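Nicotinate phosphoribosyltransferase (Porphyromonas gingivalis, PDB 2IM5) probably catalyses the ATP-dependent formation of nicotinate ribonucleotide from nicotinate and phosphoribosyl diphosphate, the entry step of NAD(+) synthesis from nicotinate. Local coordinates at residues F15-A20 with H213-F218; I281-A286 with Q317-G322; P139-V144 with E176-D181. All blocks are in the same frame, centred on the assembly; numbering follows the deposited sequence.

Interaction 1 of 3, residues F15-A20 with H213-F218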
loop_
_atom_site.group_PDB
_atom_site.type_symbol
_atom_site.label_atom_id
_atom_site.label_comp_id
_atom_site.label_asym_id
_atom_site.label_seq_id
_atom_site.Cartn_x
_atom_site.Cartn_y
_atom_site.Cartn_z
ATOM N N PHE A 15 0.641 -0.855 9.635
ATOM C CA PHE A 15 0.386 -0.603 11.053
ATOM C C PHE A 15 -1.010 -0.036 11.302
ATOM O O PHE A 15 -1.690 -0.447 12.243
ATOM C CB PHE A 15 1.420 0.362 11.645
ATOM C CG PHE A 15 2.804 -0.206 11.738
ATOM C CD1 PHE A 15 3.014 -1.499 12.193
ATOM C CD2 PHE A 15 3.906 0.564 11.397
ATOM C CE1 PHE A 15 4.302 -2.018 12.308
ATOM C CE2 PHE A 15 5.201 0.050 11.511
ATOM C CZ PHE A 15 5.393 -1.246 11.969
ATOM N N THR A 16 -1.449 0.905 10.471
ATOM C CA THR A 16 -2.770 1.492 10.667
ATOM C C THR A 16 -3.879 0.469 10.432
ATOM O O THR A 16 -4.885 0.454 11.145
ATOM C CB THR A 16 -2.995 2.730 9.754
ATOM O OG1 THR A 16 -2.863 2.352 8.377
ATOM C CG2 THR A 16 -1.976 3.813 10.076
ATOM N N THR A 17 -3.702 -0.386 9.433
ATOM C CA THR A 17 -4.700 -1.415 9.162
ATOM C C THR A 17 -4.527 -2.519 10.195
ATOM O O THR A 17 -5.494 -3.146 10.615
ATOM C CB THR A 17 -4.528 -1.999 7.757
ATOM O OG1 THR A 17 -4.449 -0.921 6.822
ATOM C CG2 THR A 17 -5.716 -2.895 7.392
ATOM N N GLY A 18 -3.283 -2.748 10.603
ATOM C CA GLY A 18 -3.012 -3.770 11.600
ATOM C C GLY A 18 -3.716 -3.456 12.908
ATOM O O GLY A 18 -4.260 -4.356 13.552
ATOM N N TYR A 19 -3.710 -2.189 13.315
ATOM C CA TYR A 19 -4.385 -1.808 14.556
ATOM C C TYR A 19 -5.891 -1.865 14.356
ATOM O O TYR A 19 -6.628 -2.277 15.252
ATOM C CB TYR A 19 -3.978 -0.404 15.018
ATOM C CG TYR A 19 -4.833 0.088 16.166
ATOM C CD1 TYR A 19 -4.941 -0.650 17.340
ATOM C CD2 TYR A 19 -5.601 1.248 16.046
ATOM C CE1 TYR A 19 -5.803 -0.258 18.362
ATOM C CE2 TYR A 19 -6.465 1.651 17.065
ATOM C CZ TYR A 19 -6.563 0.892 18.214
ATOM O OH TYR A 19 -7.428 1.274 19.209
ATOM N N ALA A 20 -6.354 -1.460 13.178
ATOM C CA ALA A 20 -7.785 -1.516 12.900
ATOM C C ALA A 20 -8.272 -2.962 13.059
ATOM O O ALA A 20 -9.336 -3.196 13.635
ATOM C CB ALA A 20 -8.082 -1.003 11.496
ATOM N N HIS A 213 -6.476 -1.515 0.085
ATOM C CA HIS A 213 -7.586 -2.225 -0.530
ATOM C C HIS A 213 -8.019 -3.401 0.337
ATOM O O HIS A 213 -9.207 -3.706 0.400
ATOM C CB HIS A 213 -7.195 -2.768 -1.909
ATOM C CG HIS A 213 -7.036 -1.717 -2.962
ATOM N ND1 HIS A 213 -8.096 -0.990 -3.459
ATOM C CD2 HIS A 213 -5.937 -1.269 -3.613
ATOM C CE1 HIS A 213 -7.659 -0.139 -4.369
ATOM N NE2 HIS A 213 -6.352 -0.288 -4.481
ATOM N N GLU A 214 -7.062 -4.060 0.999
ATOM C CA GLU A 214 -7.388 -5.227 1.825
ATOM C C GLU A 214 -8.438 -4.918 2.891
ATOM O O GLU A 214 -9.256 -5.777 3.226
ATOM C CB GLU A 214 -6.130 -5.817 2.490
ATOM C CG GLU A 214 -5.426 -4.900 3.471
ATOM C CD GLU A 214 -4.295 -5.593 4.232
ATOM O OE1 GLU A 214 -4.581 -6.379 5.165
ATOM O OE2 GLU A 214 -3.118 -5.353 3.895
ATOM N N TRP A 215 -8.417 -3.693 3.411
ATOM C CA TRP A 215 -9.374 -3.280 4.435
ATOM C C TRP A 215 -10.781 -3.341 3.864
ATOM O O TRP A 215 -11.679 -3.901 4.484
ATOM C CB TRP A 215 -9.056 -1.861 4.919
ATOM C CG TRP A 215 -10.026 -1.304 5.925
ATOM C CD1 TRP A 215 -10.861 -0.233 5.749
ATOM C CD2 TRP A 215 -10.245 -1.768 7.272
ATOM N NE1 TRP A 215 -11.578 -0.001 6.899
ATOM C CE2 TRP A 215 -11.221 -0.924 7.847
ATOM C CE3 TRP A 215 -9.711 -2.809 8.042
ATOM C CZ2 TRP A 215 -11.675 -1.090 9.161
ATOM C CZ3 TRP A 215 -10.164 -2.979 9.353
ATOM C CH2 TRP A 215 -11.139 -2.120 9.898
ATOM N N ILE A 216 -10.968 -2.788 2.669
ATOM C CA ILE A 216 -12.279 -2.801 2.022
ATOM C C ILE A 216 -12.645 -4.227 1.610
ATOM O O ILE A 216 -13.772 -4.669 1.782
ATOM C CB ILE A 216 -12.299 -1.935 0.745
ATOM C CG1 ILE A 216 -11.741 -0.542 1.025
ATOM C CG2 ILE A 216 -13.712 -1.839 0.212
ATOM C CD1 ILE A 216 -12.507 0.228 2.029
ATOM N N GLN A 217 -11.676 -4.936 1.041
ATOM C CA GLN A 217 -11.883 -6.309 0.586
ATOM C C GLN A 217 -12.306 -7.236 1.730
ATOM O O GLN A 217 -13.131 -8.122 1.549
ATOM C CB GLN A 217 -10.598 -6.825 -0.039
ATOM C CG GLN A 217 -10.264 -6.191 -1.365
ATOM C CD GLN A 217 -8.959 -6.725 -1.926
ATOM O OE1 GLN A 217 -7.879 -6.346 -1.475
ATOM N NE2 GLN A 217 -9.055 -7.633 -2.892
ATOM N N PHE A 218 -11.715 -7.037 2.905
ATOM C CA PHE A 218 -12.067 -7.849 4.061
ATOM C C PHE A 218 -13.555 -7.632 4.333
ATOM O O PHE A 218 -14.303 -8.589 4.523
ATOM C CB PHE A 218 -11.245 -7.429 5.280
ATOM C CG PHE A 218 -11.678 -8.084 6.558
ATOM C CD1 PHE A 218 -11.412 -9.432 6.791
ATOM C CD2 PHE A 218 -12.370 -7.357 7.530
ATOM C CE1 PHE A 218 -11.828 -10.048 7.973
ATOM C CE2 PHE A 218 -12.790 -7.966 8.715
ATOM C CZ PHE A 218 -12.519 -9.310 8.940
#
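The indole of W215 is the flat group that A20 and T17 meet. Both come at it obliquely, neither square over a face nor at an edge. The contact is a helix-helix packing inside the core, between helix 12-24 and helix 213-223. It joins the N-terminal family region to the alpha/beta barrel region of this phosphoribosyltransferase. The short helical segments run in nearly the same direction, 26° apart, with their axes 10.8 Å apart at closest approach.

The methyl CB of A20 sits at the benzo part of the ring. It is 3.6 Å from W215 CZ3 and equally near W215 CH2. One helical turn earlier, T17 CG2 reaches the same part of the ring, 4.0 Å from W215 CE3. The T17 and W215 side chains lie alongside each other and point opposite ways. In T17 the methyl is anti to the backbone N (chi1 -50° for OG1), which turns CG2 to the indole and OG1 back to its own helix. There OG1 is hydrogen-bonded to the carbonyl of Y13.

The indole itself is fixed by other partners: NE1 is hydrogen-bonded to A232 O, and the rings of W236 and H219 meet it edge-to-face. No hydrogen bond links the two segments, and the four touching residues are all buried.

The buried carboxylate of E214 lies beside this apolar patch. Its OE2 makes a salt bridge to K14, and its OE1 is hydrogen-bonded to the hydroxyls of Y21 and T117. H213, the predicted phosphohistidine, precedes it and is unmodified here. Across the contact, E214 OE1 comes no closer to T17 than 4.3 Å, at the methyl CG2.

Interaction 2 of 3, residues I281-A286 with Q317-G322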
loop_
_atom_site.group_PDB
_atom_site.type_symbol
_atom_site.label_atom_id
_atom_site.label_comp_id
_atom_site.label_asym_id
_atom_site.label_seq_id
_atom_site.Cartn_x
_atom_site.Cartn_y
_atom_site.Cartn_z
ATOM N N ILE A 281 -10.655 10.936 -16.093
ATOM C CA ILE A 281 -11.999 10.398 -15.938
ATOM C C ILE A 281 -12.349 10.346 -14.447
ATOM O O ILE A 281 -13.475 10.655 -14.054
ATOM C CB ILE A 281 -12.098 8.986 -16.556
ATOM C CG1 ILE A 281 -12.048 9.103 -18.083
ATOM C CG2 ILE A 281 -13.382 8.293 -16.113
ATOM C CD1 ILE A 281 -11.987 7.777 -18.798
ATOM N N PHE A 282 -11.377 9.972 -13.622
ATOM C CA PHE A 282 -11.593 9.897 -12.182
ATOM C C PHE A 282 -11.927 11.288 -11.636
ATOM O O PHE A 282 -12.837 11.444 -10.819
ATOM C CB PHE A 282 -10.341 9.370 -11.479
ATOM C CG PHE A 282 -10.499 9.232 -9.994
ATOM C CD1 PHE A 282 -11.018 8.061 -9.441
ATOM C CD2 PHE A 282 -10.150 10.282 -9.146
ATOM C CE1 PHE A 282 -11.186 7.935 -8.058
ATOM C CE2 PHE A 282 -10.314 10.171 -7.770
ATOM C CZ PHE A 282 -10.833 8.993 -7.222
ATOM N N ILE A 283 -11.189 12.299 -12.089
ATOM C CA ILE A 283 -11.420 13.666 -11.629
ATOM C C ILE A 283 -12.854 14.118 -11.911
ATOM O O ILE A 283 -13.499 14.731 -11.052
ATOM C CB ILE A 283 -10.421 14.641 -12.288
ATOM C CG1 ILE A 283 -9.001 14.298 -11.825
ATOM C CG2 ILE A 283 -10.777 16.074 -11.932
ATOM C CD1 ILE A 283 -7.905 15.021 -12.570
ATOM N N GLU A 284 -13.359 13.808 -13.102
ATOM C CA GLU A 284 -14.729 14.179 -13.473
ATOM C C GLU A 284 -15.751 13.527 -12.549
ATOM O O GLU A 284 -16.654 14.194 -12.046
ATOM C CB GLU A 284 -15.056 13.758 -14.910
ATOM C CG GLU A 284 -14.232 14.438 -15.983
ATOM C CD GLU A 284 -14.191 15.944 -15.818
ATOM O OE1 GLU A 284 -15.267 16.564 -15.638
ATOM O OE2 GLU A 284 -13.075 16.503 -15.874
ATOM N N LYS A 285 -15.620 12.217 -12.343
ATOM C CA LYS A 285 -16.544 11.483 -11.480
ATOM C C LYS A 285 -16.564 12.061 -10.071
ATOM O O LYS A 285 -17.628 12.289 -9.500
ATOM C CB LYS A 285 -16.156 10.003 -11.407
ATOM C CG LYS A 285 -16.303 9.239 -12.715
ATOM C CD LYS A 285 -15.801 7.805 -12.566
ATOM C CE LYS A 285 -16.022 6.985 -13.834
ATOM N NZ LYS A 285 -15.342 5.645 -13.735
ATOM N N ALA A 286 -15.379 12.302 -9.520
ATOM C CA ALA A 286 -15.247 12.846 -8.172
ATOM C C ALA A 286 -15.915 14.213 -8.052
ATOM O O ALA A 286 -16.764 14.432 -7.179
ATOM C CB ALA A 286 -13.774 12.958 -7.802
ATOM N N GLN A 317 -1.622 17.356 -12.336
ATOM C CA GLN A 317 -1.699 18.579 -11.557
ATOM C C GLN A 317 -2.415 19.668 -12.373
ATOM O O GLN A 317 -3.210 20.436 -11.834
ATOM C CB GLN A 317 -0.275 18.993 -11.164
ATOM C CG GLN A 317 -0.157 20.148 -10.189
ATOM C CD GLN A 317 1.249 20.264 -9.620
ATOM O OE1 GLN A 317 2.224 19.828 -10.245
ATOM N NE2 GLN A 317 1.364 20.855 -8.437
ATOM N N LYS A 318 -2.155 19.714 -13.676
ATOM C CA LYS A 318 -2.795 20.703 -14.546
ATOM C C LYS A 318 -4.286 20.402 -14.666
ATOM O O LYS A 318 -5.118 21.304 -14.605
ATOM C CB LYS A 318 -2.170 20.690 -15.941
ATOM C CG LYS A 318 -0.682 20.997 -15.976
ATOM C CD LYS A 318 -0.152 20.989 -17.409
ATOM C CE LYS A 318 1.373 21.033 -17.440
ATOM N NZ LYS A 318 1.907 22.180 -16.647
ATOM N N LEU A 319 -4.614 19.128 -14.852
ATOM C CA LEU A 319 -6.005 18.701 -14.958
ATOM C C LEU A 319 -6.830 19.102 -13.735
ATOM O O LEU A 319 -8.020 19.394 -13.851
ATOM C CB LEU A 319 -6.074 17.183 -15.123
ATOM C CG LEU A 319 -5.992 16.571 -16.525
ATOM C CD1 LEU A 319 -4.986 17.318 -17.380
ATOM C CD2 LEU A 319 -5.621 15.098 -16.398
ATOM N N CYS A 320 -6.195 19.117 -12.564
ATOM C CA CYS A 320 -6.884 19.464 -11.326
ATOM C C CYS A 320 -6.992 20.957 -11.059
ATOM O O CYS A 320 -7.864 21.388 -10.309
ATOM C CB CYS A 320 -6.184 18.805 -10.136
ATOM S SG CYS A 320 -6.314 17.014 -10.112
ATOM N N ALA A 321 -6.101 21.739 -11.662
ATOM C CA ALA A 321 -6.083 23.185 -11.457
ATOM C C ALA A 321 -7.469 23.818 -11.478
ATOM O O ALA A 321 -8.208 23.687 -12.449
ATOM C CB ALA A 321 -5.195 23.842 -12.502
ATOM N N GLY A 322 -7.819 24.489 -10.386
ATOM C CA GLY A 322 -9.104 25.156 -10.289
ATOM C C GLY A 322 -10.322 24.281 -10.054
ATOM O O GLY A 322 -11.442 24.785 -10.059
#
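I283 CD1 is the atom on which this contact turns. It lies 3.5 Å from C320 SG and 3.8 Å from L319 CB, so one methyl meets two consecutive residues. The setting is a pair of neighbouring helices in the parallel alpha/beta part of the fold. Helix 279-292 and helix 310-320 belong to successive beta-alpha-beta units that share strand 301-304.

The contact is apolar. I283 and L319 cross at about a right angle. The outer branch of I283 is extended, with CD1 anti to CA (chi2 170°), and this carries the methyl across to the other helix. C320 contributes its sulfur. L319, which is partly exposed, contributes its CB.

In the next shell, F304 of the shared strand touches both I283 and C320. The two helices therefore pack on the same strand residue as well as on each other. R323, which lies outside both segments, touches I283, and its NH1 makes a salt bridge to E284 OE2.

The second helix ends right at the contact. A321 is the first residue to leave helical geometry. Its N makes two weak hydrogen bonds, to Q317 O at 3.2 Å and to K318 O at 3.1 Å.

Interaction 3 of 3, residues P139-V144 with E176-D181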
loop_
_atom_site.group_PDB
_atom_site.type_symbol
_atom_site.label_atom_id
_atom_site.label_comp_id
_atom_site.label_asym_id
_atom_site.label_seq_id
_atom_site.Cartn_x
_atom_site.Cartn_y
_atom_site.Cartn_z
ATOM N N PRO A 139 23.184 -1.396 -8.912
ATOM C CA PRO A 139 22.701 -0.077 -9.312
ATOM C C PRO A 139 23.815 0.841 -9.812
ATOM O O PRO A 139 24.963 0.738 -9.382
ATOM C CB PRO A 139 22.063 0.440 -8.032
ATOM C CG PRO A 139 22.984 -0.098 -6.986
ATOM C CD PRO A 139 23.231 -1.520 -7.445
ATOM N N ASP A 140 23.474 1.720 -10.744
ATOM C CA ASP A 140 24.433 2.691 -11.251
ATOM C C ASP A 140 24.239 3.894 -10.337
ATOM O O ASP A 140 23.426 4.776 -10.608
ATOM C CB ASP A 140 24.108 3.081 -12.693
ATOM C CG ASP A 140 24.996 4.196 -13.202
ATOM O OD1 ASP A 140 25.858 4.680 -12.428
ATOM O OD2 ASP A 140 24.831 4.591 -14.375
ATOM N N TRP A 141 24.979 3.913 -9.240
ATOM C CA TRP A 141 24.855 4.986 -8.273
ATOM C C TRP A 141 24.966 6.384 -8.853
ATOM O O TRP A 141 24.342 7.313 -8.350
ATOM C CB TRP A 141 25.867 4.780 -7.154
ATOM C CG TRP A 141 25.490 3.633 -6.293
ATOM C CD1 TRP A 141 26.096 2.408 -6.234
ATOM C CD2 TRP A 141 24.390 3.583 -5.377
ATOM N NE1 TRP A 141 25.442 1.598 -5.333
ATOM C CE2 TRP A 141 24.389 2.293 -4.794
ATOM C CE3 TRP A 141 23.402 4.503 -4.993
ATOM C CZ2 TRP A 141 23.438 1.898 -3.845
ATOM C CZ3 TRP A 141 22.453 4.112 -4.049
ATOM C CH2 TRP A 141 22.481 2.818 -3.486
ATOM N N LYS A 142 25.745 6.534 -9.917
ATOM C CA LYS A 142 25.898 7.839 -10.538
ATOM C C LYS A 142 24.544 8.279 -11.065
ATOM O O LYS A 142 24.144 9.431 -10.901
ATOM C CB LYS A 142 26.909 7.779 -11.684
ATOM C CG LYS A 142 27.125 9.120 -12.372
ATOM C CD LYS A 142 28.305 9.075 -13.334
ATOM C CE LYS A 142 28.601 10.457 -13.896
ATOM N NZ LYS A 142 29.859 10.470 -14.702
ATOM N N GLN A 143 23.835 7.355 -11.701
ATOM C CA GLN A 143 22.519 7.672 -12.229
ATOM C C GLN A 143 21.508 7.894 -11.106
ATOM O O GLN A 143 20.672 8.795 -11.184
ATOM C CB GLN A 143 22.004 6.563 -13.139
ATOM C CG GLN A 143 20.644 6.913 -13.714
ATOM C CD GLN A 143 20.050 5.815 -14.554
ATOM O OE1 GLN A 143 20.687 5.319 -15.484
ATOM N NE2 GLN A 143 18.814 5.428 -14.240
ATOM N N VAL A 144 21.571 7.058 -10.077
ATOM C CA VAL A 144 20.664 7.201 -8.945
ATOM C C VAL A 144 20.813 8.619 -8.388
ATOM O O VAL A 144 19.829 9.336 -8.231
ATOM C CB VAL A 144 20.985 6.178 -7.829
ATOM C CG1 VAL A 144 20.121 6.445 -6.613
ATOM C CG2 VAL A 144 20.748 4.760 -8.336
ATOM N N GLU A 176 16.535 2.697 -1.688
ATOM C CA GLU A 176 15.425 3.511 -1.189
ATOM C C GLU A 176 15.932 4.512 -0.155
ATOM O O GLU A 176 15.490 5.657 -0.122
ATOM C CB GLU A 176 14.313 2.653 -0.556
ATOM C CG GLU A 176 13.210 3.513 0.087
ATOM C CD GLU A 176 12.018 2.726 0.675
ATOM O OE1 GLU A 176 12.163 1.530 1.036
ATOM O OE2 GLU A 176 10.928 3.334 0.796
ATOM N N ASP A 177 16.869 4.073 0.678
ATOM C CA ASP A 177 17.439 4.923 1.717
ATOM C C ASP A 177 18.119 6.150 1.112
ATOM O O ASP A 177 17.846 7.281 1.506
ATOM C CB ASP A 177 18.458 4.130 2.538
ATOM C CG ASP A 177 18.902 4.862 3.793
ATOM O OD1 ASP A 177 18.853 6.108 3.820
ATOM O OD2 ASP A 177 19.318 4.191 4.757
ATOM N N ARG A 178 19.014 5.919 0.158
ATOM C CA ARG A 178 19.734 7.015 -0.486
ATOM C C ARG A 178 18.806 7.919 -1.294
ATOM O O ARG A 178 18.948 9.138 -1.266
ATOM C CB ARG A 178 20.849 6.463 -1.383
ATOM C CG ARG A 178 21.683 7.536 -2.078
ATOM C CD ARG A 178 22.172 8.591 -1.088
ATOM N NE ARG A 178 22.854 9.695 -1.760
ATOM C CZ ARG A 178 23.159 10.853 -1.178
ATOM N NH1 ARG A 178 22.842 11.068 0.094
ATOM N NH2 ARG A 178 23.784 11.798 -1.870
ATOM N N VAL A 179 17.863 7.322 -2.011
ATOM C CA VAL A 179 16.914 8.090 -2.814
ATOM C C VAL A 179 16.095 9.022 -1.921
ATOM O O VAL A 179 15.843 10.175 -2.282
ATOM C CB VAL A 179 15.953 7.157 -3.599
ATOM C CG1 VAL A 179 14.768 7.954 -4.149
ATOM C CG2 VAL A 179 16.704 6.493 -4.756
ATOM N N THR A 180 15.685 8.514 -0.761
ATOM C CA THR A 180 14.913 9.305 0.190
ATOM C C THR A 180 15.765 10.467 0.687
ATOM O O THR A 180 15.285 11.590 0.820
ATOM C CB THR A 180 14.486 8.452 1.402
ATOM O OG1 THR A 180 13.654 7.381 0.946
ATOM C CG2 THR A 180 13.722 9.297 2.416
ATOM N N ASP A 181 17.034 10.183 0.959
ATOM C CA ASP A 181 17.963 11.201 1.440
ATOM C C ASP A 181 18.126 12.319 0.411
ATOM O O ASP A 181 18.098 13.502 0.752
ATOM C CB ASP A 181 19.327 10.579 1.721
ATOM C CG ASP A 181 20.188 11.449 2.609
ATOM O OD1 ASP A 181 20.081 12.691 2.509
ATOM O OD2 ASP A 181 20.976 10.891 3.401
#
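V144 and V179 form the buried part of this contact. V144 CG1 and V179 CG2 meet at 3.9 Å, and the two side chains cross at about a right angle. This is helix-helix packing: the first turn of helix 141-157 lies against helix 173-186. The second helix belongs to a beta-alpha-beta unit, between the parallel strands 162-164 and 191-194.

The other half is the solvent side. W141 and R178 are both partly exposed, yet they meet at a distance similar to that of the valines. They touch through carbon alone. W141 CZ3 lies 3.9 Å from R178 CB and 4.0 Å from R178 CG, and the approach to the ring is oblique. The R178 chain starts toward the first segment and then bends at its second torsion (chi2 50°), which takes its charged end away. The guanidinium plane is turned 53° from the indole, and only R178 CB and CG touch the ring. R178 NE makes a salt bridge to E145, one residue past the first segment. R178 NH1 makes a long salt bridge to D181 OD2, 3.8 Å, with the carboxylate oxygen in the guanidinium plane.

Helix 141-157 starts beside this exposed half. D140 is its N-cap, although the bonds from its side chain to the backbone N of K142 and Q143 are both weak. Just before it, P139 packs on the indole. P139 CG lies over one face of the W141 ring, 3.2 Å above its plane and offset toward the rim.

Overall arrangement
From the N terminus, helix 12-24 comes first, and its partner follows almost two hundred residues later. Within that long loop the chain builds interaction 3, which closes 32 residues after it opens and ties helix 141-157 to helix 173-186. Only then does helix 213-223 arrive and close interaction 1, joining the N-terminal region to the barrel. Interaction 3 is thus nested in interaction 1. Interaction 2 follows in series, pairing helices 279-292 and 310-320 on a later part of the parallel sheet. None cross. Interactions 1 and 3 lie on opposite sides of the chain's centre, and all three centres are 27 to 32 Å apart.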